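Putative uncharacterized protein PH0300 (Pyrococcus horikoshii, PDB 3VRH) catalyses the ATP-dependent 2-thiolation of 5-methyluridine 54 in the T loop of tRNAs, a modification that stabilises tRNA in thermophiles. Local coordinates at residues 161-164 against 165-169. Numbering follows the deposited sequence.
Sequences ASFL and LNNIL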
loop_
_atom_site.group_PDB
_atom_site.type_symbol
_atom_site.label_atom_id
_atom_site.label_comp_id
_atom_site.label_asym_id
_atom_site.label_seq_id
_atom_site.Cartn_x
_atom_site.Cartn_y
_atom_site.Cartn_z
ATOM N N ALA A 161 5.779 -5.724 -7.012
ATOM C CA ALA A 161 4.512 -5.265 -6.453
ATOM C C ALA A 161 4.400 -5.592 -4.957
ATOM O O ALA A 161 4.080 -4.718 -4.144
ATOM C CB ALA A 161 3.328 -5.857 -7.230
ATOM N N SER A 162 4.685 -6.845 -4.610
ATOM C CA SER A 162 4.640 -7.306 -3.224
ATOM C C SER A 162 5.702 -6.650 -2.333
ATOM O O SER A 162 5.426 -6.307 -1.186
ATOM C CB SER A 162 4.767 -8.830 -3.160
ATOM O OG SER A 162 6.064 -9.224 -3.525
ATOM N N PHE A 163 6.909 -6.490 -2.866
ATOM C CA PHE A 163 7.973 -5.764 -2.184
ATOM C C PHE A 163 7.524 -4.333 -1.944
ATOM O O PHE A 163 7.691 -3.811 -0.846
ATOM C CB PHE A 163 9.291 -5.849 -2.987
ATOM C CG PHE A 163 10.198 -4.623 -2.873
ATOM C CD1 PHE A 163 11.304 -4.632 -2.023
ATOM C CD2 PHE A 163 9.980 -3.489 -3.665
ATOM C CE1 PHE A 163 12.150 -3.510 -1.936
ATOM C CE2 PHE A 163 10.802 -2.365 -3.568
ATOM C CZ PHE A 163 11.889 -2.378 -2.707
ATOM N N LEU A 164 6.950 -3.704 -2.974
ATOM C CA LEU A 164 6.401 -2.353 -2.826
ATOM C C LEU A 164 5.318 -2.261 -1.737
ATOM O O LEU A 164 5.379 -1.395 -0.898
ATOM C CB LEU A 164 5.841 -1.806 -4.135
ATOM C CG LEU A 164 6.856 -1.278 -5.150
ATOM C CD1 LEU A 164 6.154 -0.842 -6.432
ATOM C CD2 LEU A 164 7.659 -0.136 -4.553
ATOM N N LEU A 165 4.339 -3.153 -1.768
ATOM C CA LEU A 165 3.239 -3.115 -0.801
ATOM C C LEU A 165 3.762 -3.332 0.618
ATOM O O LEU A 165 3.396 -2.626 1.551
ATOM C CB LEU A 165 2.195 -4.178 -1.146
ATOM C CG LEU A 165 0.997 -4.233 -0.205
ATOM C CD1 LEU A 165 0.280 -2.875 -0.201
ATOM C CD2 LEU A 165 0.048 -5.351 -0.599
ATOM N N ASN A 166 4.658 -4.299 0.757
ATOM C CA ASN A 166 5.266 -4.594 2.040
ATOM C C ASN A 166 5.980 -3.379 2.600
ATOM O O ASN A 166 5.730 -2.963 3.734
ATOM C CB ASN A 166 6.233 -5.766 1.899
ATOM C CG ASN A 166 6.937 -6.094 3.187
ATOM O OD1 ASN A 166 6.403 -6.816 4.035
ATOM N ND2 ASN A 166 8.144 -5.560 3.352
ATOM N N ASN A 167 6.849 -2.785 1.798
ATOM C CA ASN A 167 7.627 -1.655 2.282
ATOM C C ASN A 167 6.796 -0.404 2.562
ATOM O O ASN A 167 7.188 0.426 3.368
ATOM C CB ASN A 167 8.797 -1.352 1.347
ATOM C CG ASN A 167 9.920 -2.368 1.484
ATOM O OD1 ASN A 167 10.411 -2.627 2.578
ATOM N ND2 ASN A 167 10.309 -2.961 0.378
ATOM N N ILE A 168 5.646 -0.287 1.913
ATOM C CA ILE A 168 4.748 0.835 2.168
ATOM C C ILE A 168 3.956 0.643 3.458
ATOM O O ILE A 168 3.760 1.586 4.219
ATOM C CB ILE A 168 3.803 1.049 0.985
ATOM C CG1 ILE A 168 4.540 1.792 -0.116
ATOM C CG2 ILE A 168 2.584 1.849 1.385
ATOM C CD1 ILE A 168 4.071 1.439 -1.482
ATOM N N LEU A 169 3.487 -0.573 3.692
ATOM C CA LEU A 169 2.853 -0.896 4.966
ATOM C C LEU A 169 3.764 -0.580 6.148
ATOM O O LEU A 169 3.284 -0.103 7.180
ATOM C CB LEU A 169 2.451 -2.367 5.013
ATOM C CG LEU A 169 1.263 -2.720 4.123
ATOM C CD1 LEU A 169 1.118 -4.228 4.022
ATOM C CD2 LEU A 169 -0.023 -2.045 4.640
#
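With CG of Asn167 beside its backbone N (chi1 -75°), the amide is carried back along the helix to Phe163, one turn earlier, whose own chi1 of 148° departs from a staggered value. There ND2 of Asn167 sits over one face of the Phe163 ring, displaced toward the rim and only 3.0 Å from CE1, a tight and possibly strained contact, the ring and amide planes standing 77° apart. Asparagine suits this place mainly because its OD1 accepts a hydrogen bond from Asn172, just beyond the helix. Cutting Phe163 back to an alanine removes the ring, and the NH2 end of Asn167 would probably lose that packing and a gap open beside it, though Asn172 would still orient the amide. In the backbone, Asn167 N donates to Phe163 O at 3.0 Å. Ile168 N reaches Leu164 O at 3.0 Å in a more bent bond, and CD1 of Ile168 lies 3.2 Å from the same oxygen. Leucine and isoleucine fit the buried flanks: Leu164 and Ile168 both pack on Leu176 and Phe249, whereas Leu165 and Ile168 meet their own counterparts in the second subunit. The i to i+4 ladder is that of an alpha-helix, here the last turns of helix 157-169 in the PP-loop family region, packed among neighbouring helices and against its counterpart at the homodimer interface.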